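6-aminohexanoate-cyclic-dimer hydrolase (Arthrobacter sp., PDB 3A2Q) hydrolyses one amide bond of the cyclic dimer of 6-aminohexanoic acid, a nylon-6 by-product, to give the linear dimer. Local coordinates at residues 230-233 against 234-238; 199-202 against 203-207. The protein carries 1 engineered substitution. All blocks are in the same frame, centred on the assembly; numbering follows the deposited sequence.

Overall arrangement
Both contacts belong to the amidase family region and lie on the same side of the chain's centre, their own centres about 13 Å apart. Contact 2 comes first along the chain, at helix 202-207, which follows the loop after strand 185-188. Strand 211-216 of the central mixed sheet and helix 219-229 come next, and contact 1 opens just beyond that helix, in the loop leading to helix 247-250. The two meet directly: Thr237 OG1 lies 2.6 Å from Asp204 OD1, a probable hydrogen bond, and the ring of Phe238 packs on the backbone of Asp204 and Ala207. The surface turn thus rests against a short helix that reaches the 6-aminohexanoate pocket through Val206.

Contact 1: 230-233 against 234-238; sequences SGHR and PGDTF
Arg233 and Asp236 are tied together twice at the ends of a tight turn. The backbone N of Asp236 donates to Arg233 O (3.0 Å), and in return Arg233 N donates to the Asp236 carboxylate oxygen OD2, arriving well above the carboxylate plane. A first torsion of -77° sets the Asp236 carboxylate beside its own backbone N, from where OD2 can reach back over the turn; the short side chain places OD2 2.8 Å from Arg233 N. Its other oxygen, OD1, is held by Ser195, so both ends of the carboxylate are anchored, and water 1 links OD2 to Gly231 O (3.0 Å from the water oxygen).

The imidazole of His232 runs past Asp236 in the opposite direction, its plane nearly perpendicular to the carboxylate. ND1 packs 3.6 Å from Asp236 CB, CE1 lies 3.4 Å from Asp236 O at the ring edge, and water 2 joins ND1 to Phe238 O. The Arg233 side chain folds at its second and third torsions; its aliphatic start lies alongside Pro234, while the guanidinium makes a cation-pi contact with Tyr102 and leaves NE 6.2 Å from Asp236 OD2, too far for a salt bridge.

Pro234 suits the second position because its ring fixes phi near -53°, and Gly235 accepts the positive phi of the third (92°), which would press a CB against the preceding carbonyl. This Pro-Gly pair, closed by the backbone bond from Asp236 to Arg233, is a classic type II beta turn.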
loop_
_atom_site.group_PDB
_atom_site.type_symbol
_atom_site.label_atom_id
_atom_site.label_comp_id
_atom_site.label_asym_id
_atom_site.label_seq_id
_atom_site.Cartn_x
_atom_site.Cartn_y
_atom_site.Cartn_z
ATOM N N SER A 230 14.223 5.245 3.022
ATOM C CA SER A 230 14.938 4.015 2.684
ATOM C C SER A 230 16.257 3.806 3.433
ATOM O O SER A 230 16.767 4.712 4.092
ATOM C CB SER A 230 15.196 3.971 1.174
ATOM O OG SER A 230 13.975 3.940 0.455
ATOM N N GLY A 231 16.799 2.594 3.335
ATOM C CA GLY A 231 18.063 2.293 3.990
ATOM C C GLY A 231 17.999 1.266 5.103
ATOM O O GLY A 231 16.984 1.139 5.793
ATOM N N HIS A 232 19.094 0.533 5.289
ATOM C CA HIS A 232 19.170 -0.491 6.330
ATOM C C HIS A 232 19.265 0.106 7.732
ATOM O O HIS A 232 20.100 0.974 7.991
ATOM C CB HIS A 232 20.390 -1.390 6.107
ATOM C CG HIS A 232 20.535 -2.472 7.132
ATOM N ND1 HIS A 232 19.708 -3.574 7.175
ATOM C CD2 HIS A 232 21.380 -2.596 8.184
ATOM C CE1 HIS A 232 20.035 -4.329 8.208
ATOM N NE2 HIS A 232 21.046 -3.757 8.838
ATOM N N ARG A 233 18.415 -0.375 8.637
ATOM C CA ARG A 233 18.422 0.086 10.022
ATOM C C ARG A 233 18.730 -1.126 10.897
ATOM O O ARG A 233 18.556 -2.266 10.470
ATOM C CB ARG A 233 17.060 0.678 10.431
ATOM C CG ARG A 233 16.543 1.824 9.546
ATOM C CD ARG A 233 17.570 2.935 9.340
ATOM N NE ARG A 233 17.978 3.608 10.575
ATOM C CZ ARG A 233 17.280 4.559 11.190
ATOM N NH1 ARG A 233 16.120 4.970 10.698
ATOM N NH2 ARG A 233 17.755 5.109 12.301
ATOM N N PRO A 234 19.190 -0.894 12.133
ATOM C CA PRO A 234 19.515 -1.996 13.045
ATOM C C PRO A 234 18.392 -3.016 13.224
ATOM O O PRO A 234 17.263 -2.665 13.582
ATOM C CB PRO A 234 19.854 -1.277 14.351
ATOM C CG PRO A 234 20.363 0.052 13.892
ATOM C CD PRO A 234 19.416 0.411 12.780
ATOM N N GLY A 235 18.708 -4.281 12.969
ATOM C CA GLY A 235 17.718 -5.328 13.130
ATOM C C GLY A 235 16.913 -5.670 11.891
ATOM O O GLY A 235 16.296 -6.734 11.840
ATOM N N ASP A 236 16.903 -4.787 10.896
ATOM C CA ASP A 236 16.155 -5.066 9.671
ATOM C C ASP A 236 16.552 -6.430 9.134
ATOM O O ASP A 236 17.730 -6.715 8.948
ATOM C CB ASP A 236 16.426 -4.013 8.595
ATOM C CG ASP A 236 15.686 -2.722 8.843
ATOM O OD1 ASP A 236 14.793 -2.699 9.716
ATOM O OD2 ASP A 236 15.997 -1.733 8.149
ATOM N N THR A 237 15.561 -7.271 8.872
ATOM C CA THR A 237 15.828 -8.607 8.373
ATOM C C THR A 237 16.278 -8.603 6.926
ATOM O O THR A 237 17.249 -9.260 6.556
ATOM C CB THR A 237 14.577 -9.492 8.464
ATOM O OG1 THR A 237 14.166 -9.597 9.831
ATOM C CG2 THR A 237 14.867 -10.875 7.901
ATOM N N PHE A 238 15.555 -7.851 6.109
ATOM C CA PHE A 238 15.838 -7.792 4.692
ATOM C C PHE A 238 16.530 -6.501 4.287
ATOM O O PHE A 238 16.489 -5.505 5.008
ATOM C CB PHE A 238 14.519 -7.984 3.939
ATOM C CG PHE A 238 13.795 -9.243 4.334
ATOM C CD1 PHE A 238 14.202 -10.475 3.839
ATOM C CD2 PHE A 238 12.759 -9.206 5.262
ATOM C CE1 PHE A 238 13.591 -11.653 4.263
ATOM C CE2 PHE A 238 12.143 -10.376 5.695
ATOM C CZ PHE A 238 12.560 -11.602 5.194
HETATM O O HOH W 1 15.602 -1.526 5.658
HETATM O O HOH W 2 17.719 -3.341 5.488
#

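Contact 2: 199-202 against 203-207; sequences LVTD and SDNVA
Val206 CG2 rests 3.9 Å from Asp202 CB, and Thr201 and Asn205 cross obliquely one residue earlier, each pair four positions apart on a left-handed helical turn. Residues 202-207 all have positive phi, unusual for L-amino acids without glycine. Even so, the turn keeps alpha-type bonding: Asn205 N donates to Thr201 O (2.8 Å), nearly in line with the carbonyl, whereas Val206 N reaches Asp202 O (2.8 Å) from above the carbonyl plane.

Along one side of the turn lies a polar row. With a first torsion of 64°, Thr201 OG1 sits between its backbone N and carbonyl carbon and donates to Asp202 OD2 (3.0 Å). Asn205, whose CG lies beside its own backbone N (-63°), has its amide ND2 4.1 Å from Thr201 OG1 and reaches Asp202 OD2 through water 4 instead of by direct contact. Asparagine and aspartate tolerate left-handed backbone angles better than most non-glycine residues, which suits Asp202, Asp204 and Asn205.

Val206, beta-branched and so less at ease there, packs on Tyr312 and Ile315 of helix 308-331 and touches bound 6-aminohexanoate. On the threonine side, water 3 accepts from Thr201 N and donates to Leu199 O, 3.1 Å from the water oxygen.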
loop_
_atom_site.group_PDB
_atom_site.type_symbol
_atom_site.label_atom_id
_atom_site.label_comp_id
_atom_site.label_asym_id
_atom_site.label_seq_id
_atom_site.Cartn_x
_atom_site.Cartn_y
_atom_site.Cartn_z
ATOM N N LEU A 199 10.404 -2.144 15.827
ATOM C CA LEU A 199 9.585 -3.297 16.176
ATOM C C LEU A 199 9.734 -4.411 15.145
ATOM O O LEU A 199 10.124 -4.170 14.002
ATOM C CB LEU A 199 8.105 -2.908 16.261
ATOM C CG LEU A 199 7.608 -2.181 17.511
ATOM C CD1 LEU A 199 6.170 -1.716 17.307
ATOM C CD2 LEU A 199 7.707 -3.121 18.703
ATOM N N VAL A 200 9.429 -5.631 15.573
ATOM C CA VAL A 200 9.459 -6.803 14.712
ATOM C C VAL A 200 8.045 -7.359 14.834
ATOM O O VAL A 200 7.715 -8.039 15.805
ATOM C CB VAL A 200 10.469 -7.864 15.207
ATOM C CG1 VAL A 200 10.417 -9.090 14.303
ATOM C CG2 VAL A 200 11.870 -7.279 15.222
ATOM N N THR A 201 7.206 -7.063 13.850
ATOM C CA THR A 201 5.824 -7.508 13.892
ATOM C C THR A 201 5.440 -8.475 12.787
ATOM O O THR A 201 6.160 -8.635 11.800
ATOM C CB THR A 201 4.863 -6.295 13.825
ATOM O OG1 THR A 201 5.011 -5.628 12.563
ATOM C CG2 THR A 201 5.179 -5.308 14.934
ATOM N N ASP A 202 4.295 -9.127 12.980
ATOM C CA ASP A 202 3.738 -10.058 12.008
ATOM C C ASP A 202 4.599 -11.269 11.669
ATOM O O ASP A 202 4.497 -11.804 10.566
ATOM C CB ASP A 202 3.403 -9.298 10.721
ATOM C CG ASP A 202 2.543 -8.081 10.975
ATOM O OD1 ASP A 202 1.389 -8.250 11.420
ATOM O OD2 ASP A 202 3.024 -6.951 10.736
ATOM N N SER A 203 5.428 -11.709 12.614
ATOM C CA SER A 203 6.307 -12.856 12.405
ATOM C C SER A 203 7.298 -12.565 11.278
ATOM O O SER A 203 7.226 -13.132 10.181
ATOM C CB SER A 203 5.484 -14.111 12.097
ATOM O OG SER A 203 4.727 -14.500 13.236
ATOM N N ASP A 204 8.228 -11.667 11.580
ATOM C CA ASP A 204 9.248 -11.245 10.639
ATOM C C ASP A 204 8.567 -10.659 9.399
ATOM O O ASP A 204 8.924 -10.972 8.263
ATOM C CB ASP A 204 10.141 -12.432 10.276
ATOM C CG ASP A 204 11.533 -12.001 9.852
ATOM O OD1 ASP A 204 11.879 -10.823 10.074
ATOM O OD2 ASP A 204 12.277 -12.837 9.306
ATOM N N ASN A 205 7.580 -9.799 9.640
ATOM C CA ASN A 205 6.826 -9.149 8.569
ATOM C C ASN A 205 6.305 -10.154 7.552
ATOM O O ASN A 205 6.517 -10.015 6.343
ATOM C CB ASN A 205 7.688 -8.091 7.876
ATOM C CG ASN A 205 8.090 -6.972 8.815
ATOM O OD1 ASN A 205 9.208 -6.944 9.330
ATOM N ND2 ASN A 205 7.171 -6.051 9.057
ATOM N N VAL A 206 5.612 -11.162 8.071
ATOM C CA VAL A 206 5.030 -12.231 7.276
ATOM C C VAL A 206 6.109 -12.883 6.418
ATOM O O VAL A 206 5.961 -13.036 5.204
ATOM C CB VAL A 206 3.875 -11.714 6.376
ATOM C CG1 VAL A 206 3.044 -12.894 5.881
ATOM C CG2 VAL A 206 2.992 -10.738 7.151
ATOM N N ALA A 207 7.200 -13.262 7.076
ATOM C CA ALA A 207 8.330 -13.916 6.419
ATOM C C ALA A 207 8.874 -13.097 5.255
ATOM O O ALA A 207 9.372 -13.652 4.271
ATOM C CB ALA A 207 7.922 -15.303 5.940
HETATM O O HOH W 3 7.819 -4.530 12.021
HETATM O O HOH W 4 4.664 -6.443 8.820
#